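Local coordinates for ceramide very long chain fatty acid hydroxylase SCS7 (Saccharomyces cerevisiae, PDB 4ZR1), which hydroxylates the very long chain fatty acid of ceramides, probably at C-2, in sphingolipid metabolism, using O2, cytochrome b5 and a likely catalytic dizinc centre, at residues Val139-Arg151 with Gly262-Thr276. Sequence-based numbering, arbitrary orientation.
Sequences VFVWTLIEYGLHR and GFGVTSWFWDEVFGT. With ZN (zinc ion), chain D; BOG (octyl beta-D-glucopyranoside), chain F.
With CG anti to the backbone N in both Glu146 (chi1 170°) and His150 (chi1 -169°), the second transmembrane helix sends a carboxylate and an imidazole, one turn apart, into the loop 262-268, probably on the cytoplasmic side. The contact joins this helix to the loop beside the histidine-rich metal centre of the fatty acid hydroxylase. His150 supplies one zinc ligand, NE2, and is held from behind by the loop: ND1 donates to Phe263 O at 2.6 Å, which fixes the ring's rotation, while the Phe263 ring edge points at the imidazole face. His155, His174, His178 and His254 complete the site. The extended Glu146 side chain grips the neighbouring loop backbone. Its OE1 accepts from Val265 N, nearly in line with the C-O bond, and from Thr266 N at 2.9 Å; OE2 takes the Thr266 hydroxyl on its syn side. Replacing Glu146 by alanine removes the carboxylate, which is likely to leave the two amides and that hydroxyl without their acceptor and the loop carrying Phe263 O freer to shift. One residue past His150 on the helix, Arg151 lays CB over the Phe263 ring, 3.7 Å from its centroid. The Tyr147 ring packs against Trp270, with Trp270 O over one face and Asp271 OD1 at its edge; its OH donates to Thr276 OG1 at 2.7 Å. Trp270 fits as a knob among Phe140, Thr143, Leu144 and Tyr147. Its indole lies between Phe269 CD2 on one face and Leu144 CD1 on the other, and NE1 donates to Thr143 OG1 with an N-H...O angle of 166°.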
ATOM      1  N   VAL A 139      -3.474 -12.977  13.821  1.00 65.93           N
ATOM      2  CA  VAL A 139      -4.248 -12.470  12.689  1.00 64.22           C
ATOM      3  C   VAL A 139      -5.068 -11.224  13.056  1.00 66.55           C
ATOM      4  O   VAL A 139      -5.236 -10.317  12.249  1.00 77.95           O
ATOM      5  CB  VAL A 139      -5.179 -13.551  12.141  1.00 56.98           C
ATOM      6  CG1 VAL A 139      -6.029 -13.004  10.995  1.00 54.30           C
ATOM      7  CG2 VAL A 139      -4.366 -14.781  11.694  1.00 57.35           C
ATOM      8  N   PHE A 140      -5.566 -11.174  14.283  1.00 69.25           N
ATOM      9  CA  PHE A 140      -6.378 -10.051  14.726  1.00 68.34           C
ATOM     10  C   PHE A 140      -5.517  -8.803  14.919  1.00 69.60           C
ATOM     11  O   PHE A 140      -5.894  -7.693  14.527  1.00 69.67           O
ATOM     12  CB  PHE A 140      -7.115 -10.412  16.024  1.00 59.93           C
ATOM     13  CG  PHE A 140      -7.882  -9.263  16.633  1.00 57.29           C
ATOM     14  CD1 PHE A 140      -9.108  -8.875  16.113  1.00 59.86           C
ATOM     15  CD2 PHE A 140      -7.378  -8.577  17.726  1.00 56.62           C
ATOM     16  CE1 PHE A 140      -9.817  -7.827  16.670  1.00 62.89           C
ATOM     17  CE2 PHE A 140      -8.082  -7.522  18.292  1.00 58.17           C
ATOM     18  CZ  PHE A 140      -9.308  -7.152  17.768  1.00 62.02           C
ATOM     19  N   VAL A 141      -4.355  -8.999  15.530  1.00 64.87           N
ATOM     20  CA  VAL A 141      -3.400  -7.921  15.705  1.00 72.05           C
ATOM     21  C   VAL A 141      -2.888  -7.446  14.341  1.00 75.76           C
ATOM     22  O   VAL A 141      -2.666  -6.249  14.153  1.00 71.18           O
ATOM     23  CB  VAL A 141      -2.215  -8.357  16.608  1.00 63.96           C
ATOM     24  CG1 VAL A 141      -1.099  -7.310  16.619  1.00 56.62           C
ATOM     25  CG2 VAL A 141      -2.704  -8.634  18.025  1.00 49.24           C
ATOM     26  N   TRP A 142      -2.719  -8.366  13.386  1.00 70.47           N
ATOM     27  CA  TRP A 142      -2.303  -7.942  12.053  1.00 67.65           C
ATOM     28  C   TRP A 142      -3.250  -6.878  11.489  1.00 63.77           C
ATOM     29  O   TRP A 142      -2.793  -5.865  10.949  1.00 67.72           O
ATOM     30  CB  TRP A 142      -2.212  -9.096  11.035  1.00 64.83           C
ATOM     31  CG  TRP A 142      -2.233  -8.473   9.664  1.00 63.88           C
ATOM     32  CD1 TRP A 142      -3.270  -8.470   8.778  1.00 65.85           C
ATOM     33  CD2 TRP A 142      -1.211  -7.645   9.085  1.00 60.62           C
ATOM     34  NE1 TRP A 142      -2.944  -7.724   7.667  1.00 70.31           N
ATOM     35  CE2 TRP A 142      -1.686  -7.206   7.833  1.00 66.71           C
ATOM     36  CE3 TRP A 142       0.069  -7.252   9.493  1.00 62.82           C
ATOM     37  CZ2 TRP A 142      -0.930  -6.391   6.991  1.00 56.50           C
ATOM     38  CZ3 TRP A 142       0.818  -6.437   8.652  1.00 59.93           C
ATOM     39  CH2 TRP A 142       0.315  -6.018   7.419  1.00 52.80           C
ATOM     40  N   THR A 143      -4.560  -7.106  11.598  1.00 54.46           N
ATOM     41  CA  THR A 143      -5.527  -6.198  10.971  1.00 69.74           C
ATOM     42  C   THR A 143      -5.447  -4.802  11.564  1.00 75.78           C
ATOM     43  O   THR A 143      -5.791  -3.824  10.900  1.00 78.85           O
ATOM     44  CB  THR A 143      -6.990  -6.677  11.117  1.00 67.61           C
ATOM     45  OG1 THR A 143      -7.449  -6.458  12.461  1.00 71.03           O
ATOM     46  CG2 THR A 143      -7.103  -8.128  10.756  1.00 56.43           C
ATOM     47  N   LEU A 144      -5.011  -4.726  12.823  1.00 68.25           N
ATOM     48  CA  LEU A 144      -4.868  -3.448  13.501  1.00 72.70           C
ATOM     49  C   LEU A 144      -3.608  -2.745  13.010  1.00 70.21           C
ATOM     50  O   LEU A 144      -3.635  -1.558  12.683  1.00 71.16           O
ATOM     51  CB  LEU A 144      -4.834  -3.637  15.019  1.00 74.49           C
ATOM     52  CG  LEU A 144      -4.967  -2.332  15.810  1.00 81.77           C
ATOM     53  CD1 LEU A 144      -6.223  -1.546  15.404  1.00 76.60           C
ATOM     54  CD2 LEU A 144      -4.975  -2.621  17.295  1.00 84.90           C
ATOM     55  N   ILE A 145      -2.509  -3.496  12.968  1.00 67.40           N
ATOM     56  CA  ILE A 145      -1.276  -3.076  12.311  1.00 64.56           C
ATOM     57  C   ILE A 145      -1.518  -2.609  10.872  1.00 74.15           C
ATOM     58  O   ILE A 145      -1.089  -1.512  10.482  1.00 75.44           O
ATOM     59  CB  ILE A 145      -0.258  -4.214  12.317  1.00 65.62           C
ATOM     60  CG1 ILE A 145       0.219  -4.457  13.753  1.00 66.03           C
ATOM     61  CG2 ILE A 145       0.907  -3.905  11.396  1.00 68.58           C
ATOM     62  CD1 ILE A 145       1.004  -5.739  13.934  1.00 70.67           C
ATOM     63  N   GLU A 146      -2.210  -3.446  10.100  1.00 68.36           N
ATOM     64  CA  GLU A 146      -2.641  -3.101   8.742  1.00 64.03           C
ATOM     65  C   GLU A 146      -3.314  -1.728   8.685  1.00 66.44           C
ATOM     66  O   GLU A 146      -2.966  -0.900   7.850  1.00 71.15           O
ATOM     67  CB  GLU A 146      -3.594  -4.169   8.201  1.00 62.59           C
ATOM     68  CG  GLU A 146      -4.286  -3.779   6.906  1.00 59.59           C
ATOM     69  CD  GLU A 146      -5.451  -4.696   6.559  1.00 72.45           C
ATOM     70  OE1 GLU A 146      -6.524  -4.162   6.183  1.00 78.67           O
ATOM     71  OE2 GLU A 146      -5.292  -5.942   6.640  1.00 66.53           O
ATOM     72  N   TYR A 147      -4.264  -1.485   9.583  1.00 68.79           N
ATOM     73  CA  TYR A 147      -4.920  -0.177   9.681  1.00 68.09           C
ATOM     74  C   TYR A 147      -3.940   0.931  10.081  1.00 71.47           C
ATOM     75  O   TYR A 147      -3.984   2.025   9.523  1.00 78.32           O
ATOM     76  CB  TYR A 147      -6.084  -0.224  10.686  1.00 65.53           C
ATOM     77  CG  TYR A 147      -6.796   1.101  10.847  1.00 71.30           C
ATOM     78  CD1 TYR A 147      -7.824   1.469   9.988  1.00 73.65           C
ATOM     79  CD2 TYR A 147      -6.422   1.997  11.846  1.00 68.04           C
ATOM     80  CE1 TYR A 147      -8.466   2.687  10.124  1.00 73.13           C
ATOM     81  CE2 TYR A 147      -7.054   3.208  11.989  1.00 68.24           C
ATOM     82  CZ  TYR A 147      -8.078   3.549  11.126  1.00 74.06           C
ATOM     83  OH  TYR A 147      -8.710   4.761  11.269  1.00 79.26           O
ATOM     84  N   GLY A 148      -3.065   0.645  11.045  1.00 73.64           N
ATOM     85  CA  GLY A 148      -2.163   1.647  11.597  1.00 71.77           C
ATOM     86  C   GLY A 148      -1.027   2.068  10.680  1.00 75.82           C
ATOM     87  O   GLY A 148      -0.773   3.264  10.506  1.00 76.46           O
ATOM     88  N   LEU A 149      -0.328   1.090  10.109  1.00 70.66           N
ATOM     89  CA  LEU A 149       0.702   1.370   9.117  1.00 70.40           C
ATOM     90  C   LEU A 149       0.134   2.172   7.959  1.00 73.21           C
ATOM     91  O   LEU A 149       0.694   3.194   7.569  1.00 69.99           O
ATOM     92  CB  LEU A 149       1.321   0.081   8.589  1.00 70.04           C
ATOM     93  CG  LEU A 149       2.173  -0.638   9.627  1.00 74.24           C
ATOM     94  CD1 LEU A 149       2.884  -1.830   9.014  1.00 69.78           C
ATOM     95  CD2 LEU A 149       3.162   0.346  10.220  1.00 72.72           C
ATOM     96  N   HIS A 150      -0.992   1.710   7.426  1.00 68.20           N
ATOM     97  CA  HIS A 150      -1.598   2.360   6.281  1.00 68.94           C
ATOM     98  C   HIS A 150      -1.969   3.803   6.572  1.00 76.73           C
ATOM     99  O   HIS A 150      -1.642   4.701   5.798  1.00 82.35           O
ATOM    100  CB  HIS A 150      -2.832   1.599   5.826  1.00 69.78           C
ATOM    101  CG  HIS A 150      -3.347   2.053   4.499  1.00 74.33           C
ATOM    102  ND1 HIS A 150      -4.530   1.596   3.960  1.00 76.10           N
ATOM    103  CD2 HIS A 150      -2.829   2.921   3.599  1.00 68.68           C
ATOM    104  CE1 HIS A 150      -4.724   2.170   2.786  1.00 64.74           C
ATOM    105  NE2 HIS A 150      -3.706   2.976   2.544  1.00 73.19           N
ATOM    106  N   ARG A 151      -2.641   4.033   7.693  1.00 76.60           N
ATOM    107  CA  ARG A 151      -3.135   5.374   8.006  1.00 79.81           C
ATOM    108  C   ARG A 151      -2.055   6.334   8.507  1.00 82.23           C
ATOM    109  O   ARG A 151      -2.039   7.514   8.133  1.00 80.11           O
ATOM    110  CB  ARG A 151      -4.253   5.288   9.044  1.00 84.15           C
ATOM    111  CG  ARG A 151      -4.742   6.637   9.528  1.00 83.93           C
ATOM    112  CD  ARG A 151      -5.932   6.483  10.424  1.00 83.26           C
ATOM    113  NE  ARG A 151      -6.229   7.707  11.155  1.00 85.69           N
ATOM    114  CZ  ARG A 151      -7.190   7.802  12.064  1.00 81.84           C
ATOM    115  NH1 ARG A 151      -7.933   6.739  12.354  1.00 77.95           N
ATOM    116  NH2 ARG A 151      -7.396   8.951  12.687  1.00 87.13           N
ATOM    117  N   GLY A 262     -10.799   5.064   4.405  1.00 95.10           N
ATOM    118  CA  GLY A 262     -10.736   3.732   3.824  1.00 84.88           C
ATOM    119  C   GLY A 262      -9.388   3.046   3.978  1.00 87.62           C
ATOM    120  O   GLY A 262      -8.890   2.415   3.036  1.00 84.75           O
ATOM    121  N   PHE A 263      -8.803   3.153   5.168  1.00 82.72           N
ATOM    122  CA  PHE A 263      -7.472   2.603   5.415  1.00 74.36           C
ATOM    123  C   PHE A 263      -7.466   1.084   5.585  1.00 77.18           C
ATOM    124  O   PHE A 263      -6.433   0.444   5.379  1.00 85.95           O
ATOM    125  CB  PHE A 263      -6.847   3.273   6.637  1.00 73.81           C
ATOM    126  CG  PHE A 263      -6.732   4.760   6.502  1.00 81.15           C
ATOM    127  CD1 PHE A 263      -5.855   5.319   5.581  1.00 86.38           C
ATOM    128  CD2 PHE A 263      -7.500   5.604   7.284  1.00 85.22           C
ATOM    129  CE1 PHE A 263      -5.745   6.696   5.446  1.00 83.22           C
ATOM    130  CE2 PHE A 263      -7.395   6.982   7.153  1.00 87.64           C
ATOM    131  CZ  PHE A 263      -6.516   7.528   6.229  1.00 80.50           C
ATOM    132  N   GLY A 264      -8.605   0.500   5.948  1.00 76.52           N
ATOM    133  CA  GLY A 264      -8.684  -0.946   6.038  1.00 71.57           C
ATOM    134  C   GLY A 264      -8.812  -1.559   4.655  1.00 71.70           C
ATOM    135  O   GLY A 264      -9.599  -1.066   3.850  1.00 80.14           O
ATOM    136  N   VAL A 265      -8.049  -2.612   4.355  1.00 58.58           N
ATOM    137  CA  VAL A 265      -8.129  -3.186   3.016  1.00 65.72           C
ATOM    138  C   VAL A 265      -8.491  -4.675   3.069  1.00 70.64           C
ATOM    139  O   VAL A 265      -9.051  -5.209   2.104  1.00 79.10           O
ATOM    140  CB  VAL A 265      -6.794  -2.931   2.171  1.00 71.08           C
ATOM    141  CG1 VAL A 265      -5.877  -1.933   2.863  1.00 59.07           C
ATOM    142  CG2 VAL A 265      -6.049  -4.205   1.849  1.00 67.77           C
ATOM    143  N   THR A 266      -8.230  -5.350   4.184  1.00 64.71           N
ATOM    144  CA  THR A 266      -8.845  -6.677   4.351  1.00 72.04           C
ATOM    145  C   THR A 266     -10.249  -6.543   4.914  1.00 66.42           C
ATOM    146  O   THR A 266     -11.030  -7.494   4.865  1.00 79.97           O
ATOM    147  CB  THR A 266      -8.052  -7.606   5.272  1.00 64.85           C
ATOM    148  OG1 THR A 266      -7.889  -6.984   6.550  1.00 71.79           O
ATOM    149  CG2 THR A 266      -6.700  -7.920   4.666  1.00 53.50           C
ATOM    150  N   SER A 267     -10.549  -5.364   5.466  1.00 67.65           N
ATOM    151  CA  SER A 267     -11.899  -5.002   5.927  1.00 78.22           C
ATOM    152  C   SER A 267     -11.919  -3.549   6.373  1.00 75.81           C
ATOM    153  O   SER A 267     -10.863  -2.962   6.601  1.00 68.21           O
ATOM    154  CB  SER A 267     -12.364  -5.877   7.092  1.00 72.93           C
ATOM    155  OG  SER A 267     -11.814  -5.405   8.314  1.00 67.14           O
ATOM    156  N   TRP A 268     -13.116  -2.986   6.529  1.00 74.29           N
ATOM    157  CA  TRP A 268     -13.256  -1.619   7.025  1.00 75.70           C
ATOM    158  C   TRP A 268     -13.620  -1.608   8.502  1.00 80.72           C
ATOM    159  O   TRP A 268     -14.040  -0.585   9.039  1.00 79.68           O
ATOM    160  CB  TRP A 268     -14.309  -0.861   6.232  1.00 79.02           C
ATOM    161  CG  TRP A 268     -15.609  -1.555   6.184  1.00 84.55           C
ATOM    162  CD1 TRP A 268     -16.521  -1.659   7.196  1.00 75.58           C
ATOM    163  CD2 TRP A 268     -16.176  -2.234   5.057  1.00 90.58           C
ATOM    164  NE1 TRP A 268     -17.616  -2.370   6.767  1.00 85.38           N
ATOM    165  CE2 TRP A 268     -17.431  -2.735   5.457  1.00 88.94           C
ATOM    166  CE3 TRP A 268     -15.742  -2.471   3.748  1.00 81.11           C
ATOM    167  CZ2 TRP A 268     -18.255  -3.461   4.600  1.00 81.54           C
ATOM    168  CZ3 TRP A 268     -16.564  -3.185   2.895  1.00 84.81           C
ATOM    169  CH2 TRP A 268     -17.804  -3.674   3.325  1.00 85.06           C
ATOM    170  N   PHE A 269     -13.457  -2.760   9.143  1.00 75.05           N
ATOM    171  CA  PHE A 269     -13.691  -2.920  10.576  1.00 69.23           C
ATOM    172  C   PHE A 269     -13.087  -1.777  11.390  1.00 74.13           C
ATOM    173  O   PHE A 269     -13.800  -1.012  12.032  1.00 86.59           O
ATOM    174  CB  PHE A 269     -13.117  -4.264  11.033  1.00 76.89           C
ATOM    175  CG  PHE A 269     -13.349  -4.568  12.478  1.00 77.70           C
ATOM    176  CD1 PHE A 269     -14.548  -5.106  12.895  1.00 78.94           C
ATOM    177  CD2 PHE A 269     -12.364  -4.330  13.418  1.00 81.79           C
ATOM    178  CE1 PHE A 269     -14.768  -5.390  14.222  1.00 80.15           C
ATOM    179  CE2 PHE A 269     -12.579  -4.614  14.748  1.00 86.22           C
ATOM    180  CZ  PHE A 269     -13.783  -5.152  15.149  1.00 75.91           C
ATOM    181  N   TRP A 270     -11.769  -1.645  11.331  1.00 77.43           N
ATOM    182  CA  TRP A 270     -11.075  -0.615  12.088  1.00 72.51           C
ATOM    183  C   TRP A 270     -11.356   0.795  11.569  1.00 73.65           C
ATOM    184  O   TRP A 270     -11.086   1.778  12.265  1.00 85.28           O
ATOM    185  CB  TRP A 270      -9.571  -0.896  12.086  1.00 67.58           C
ATOM    186  CG  TRP A 270      -9.240  -2.193  12.729  1.00 68.90           C
ATOM    187  CD1 TRP A 270      -8.785  -3.323  12.117  1.00 73.96           C
ATOM    188  CD2 TRP A 270      -9.371  -2.516  14.117  1.00 83.95           C
ATOM    189  NE1 TRP A 270      -8.607  -4.327  13.037  1.00 67.71           N
ATOM    190  CE2 TRP A 270      -8.964  -3.855  14.276  1.00 85.39           C
ATOM    191  CE3 TRP A 270      -9.796  -1.799  15.246  1.00 83.79           C
ATOM    192  CZ2 TRP A 270      -8.961  -4.493  15.518  1.00 89.56           C
ATOM    193  CZ3 TRP A 270      -9.791  -2.430  16.476  1.00 72.75           C
ATOM    194  CH2 TRP A 270      -9.376  -3.763  16.603  1.00 84.78           C
ATOM    195  N   ASP A 271     -11.884   0.898  10.352  1.00 68.10           N
ATOM    196  CA  ASP A 271     -12.313   2.189   9.823  1.00 79.63           C
ATOM    197  C   ASP A 271     -13.529   2.669  10.598  1.00 88.80           C
ATOM    198  O   ASP A 271     -13.662   3.843  10.946  1.00 87.53           O
ATOM    199  CB  ASP A 271     -12.648   2.095   8.335  1.00 81.48           C
ATOM    200  CG  ASP A 271     -11.449   2.362   7.448  1.00 81.19           C
ATOM    201  OD1 ASP A 271     -10.606   3.207   7.823  1.00 81.21           O
ATOM    202  OD2 ASP A 271     -11.352   1.717   6.379  1.00 77.51           O
ATOM    203  N   GLU A 272     -14.422   1.731  10.863  1.00 96.68           N
ATOM    204  CA  GLU A 272     -15.645   2.035  11.570  1.00 95.03           C
ATOM    205  C   GLU A 272     -15.321   2.389  13.025  1.00 92.48           C
ATOM    206  O   GLU A 272     -15.743   3.424  13.538  1.00 96.73           O
ATOM    207  CB  GLU A 272     -16.591   0.849  11.467  1.00 80.42           C
ATOM    208  CG  GLU A 272     -17.955   1.193  10.930  1.00 98.72           C
ATOM    209  CD  GLU A 272     -18.605   0.034  10.183  1.00108.31           C
ATOM    210  OE1 GLU A 272     -18.437  -1.121  10.625  1.00103.94           O
ATOM    211  OE2 GLU A 272     -19.358   0.280   9.213  1.00113.46           O
ATOM    212  N   VAL A 273     -14.530   1.533  13.659  1.00 83.16           N
ATOM    213  CA  VAL A 273     -14.080   1.721  15.033  1.00 70.73           C
ATOM    214  C   VAL A 273     -13.440   3.092  15.265  1.00 87.89           C
ATOM    215  O   VAL A 273     -13.756   3.764  16.245  1.00 88.57           O
ATOM    216  CB  VAL A 273     -13.069   0.623  15.420  1.00 75.61           C
ATOM    217  CG1 VAL A 273     -12.474   0.888  16.788  1.00 80.80           C
ATOM    218  CG2 VAL A 273     -13.717  -0.756  15.349  1.00 69.74           C
ATOM    219  N   PHE A 274     -12.552   3.509  14.361  1.00 95.47           N
ATOM    220  CA  PHE A 274     -11.793   4.752  14.544  1.00 88.02           C
ATOM    221  C   PHE A 274     -12.297   5.894  13.682  1.00 85.26           C
ATOM    222  O   PHE A 274     -11.608   6.901  13.501  1.00 87.84           O
ATOM    223  CB  PHE A 274     -10.314   4.532  14.254  1.00 82.52           C
ATOM    224  CG  PHE A 274      -9.649   3.590  15.195  1.00 78.37           C
ATOM    225  CD1 PHE A 274      -9.396   3.965  16.505  1.00 83.33           C
ATOM    226  CD2 PHE A 274      -9.223   2.352  14.763  1.00 82.94           C
ATOM    227  CE1 PHE A 274      -8.756   3.101  17.386  1.00 85.15           C
ATOM    228  CE2 PHE A 274      -8.575   1.478  15.635  1.00 86.00           C
ATOM    229  CZ  PHE A 274      -8.342   1.853  16.949  1.00 80.11           C
ATOM    230  N   GLY A 275     -13.498   5.723  13.147  1.00 85.99           N
ATOM    231  CA  GLY A 275     -14.170   6.782  12.422  1.00 89.29           C
ATOM    232  C   GLY A 275     -13.399   7.296  11.225  1.00 95.53           C
ATOM    233  O   GLY A 275     -13.167   8.496  11.094  1.00 99.76           O
ATOM    234  N   THR A 276     -12.987   6.381  10.357  1.00 89.86           N
ATOM    235  CA  THR A 276     -12.399   6.755   9.081  1.00 87.22           C
ATOM    236  C   THR A 276     -13.082   5.997   7.953  1.00 84.68           C
ATOM    237  O   THR A 276     -12.545   5.909   6.852  1.00 87.24           O
ATOM    238  CB  THR A 276     -10.877   6.480   9.031  1.00 85.58           C
ATOM    239  OG1 THR A 276     -10.618   5.113   9.380  1.00 84.91           O
ATOM    240  CG2 THR A 276     -10.121   7.404   9.979  1.00 80.00           C
TER
HETATM  241 ZN    ZN D 402      -3.284   4.321   0.710  1.00 84.51          ZN
HETATM  242  C1  BOG F 404     -15.398 -10.011   5.555  1.00108.17           C
HETATM  243  O1  BOG F 404     -14.053 -10.310   5.820  1.00 94.20           O
HETATM  244  C2  BOG F 404     -15.725 -10.347   4.104  1.00107.72           C
HETATM  245  O2  BOG F 404     -15.053  -9.491   3.193  1.00 96.43           O
HETATM  246  C3  BOG F 404     -17.210 -10.206   3.854  1.00112.91           C
HETATM  247  O3  BOG F 404     -17.536 -10.820   2.627  1.00106.76           O
HETATM  248  C4  BOG F 404     -18.040 -10.816   4.964  1.00120.94           C
HETATM  249  O4  BOG F 404     -19.368 -10.358   4.835  1.00121.92           O
HETATM  250  C5  BOG F 404     -17.516 -10.426   6.333  1.00123.17           C
HETATM  251  O5  BOG F 404     -16.165 -10.790   6.443  1.00118.61           O
HETATM  252  C6  BOG F 404     -18.283 -11.179   7.404  1.00125.72           C
HETATM  253  O6  BOG F 404     -19.344 -10.394   7.913  1.00125.91           O
HETATM  254  C1' BOG F 404     -13.609 -10.005   7.124  1.00 81.37           C
HETATM  255  C2' BOG F 404     -12.165 -10.453   7.225  1.00 75.11           C
HETATM  256  C3' BOG F 404     -11.452  -9.820   8.397  1.00 79.32           C
HETATM  257  C4' BOG F 404     -10.239 -10.661   8.748  1.00 77.42           C
HETATM  258  C5' BOG F 404      -9.332 -10.775   7.537  1.00 89.51           C
HETATM  259  C6' BOG F 404      -8.428 -11.982   7.683  1.00 91.29           C
HETATM  260  C7' BOG F 404      -7.146 -11.765   6.911  1.00 86.25           C
HETATM  261  C8' BOG F 404      -6.389 -10.599   7.503  1.00 77.40           C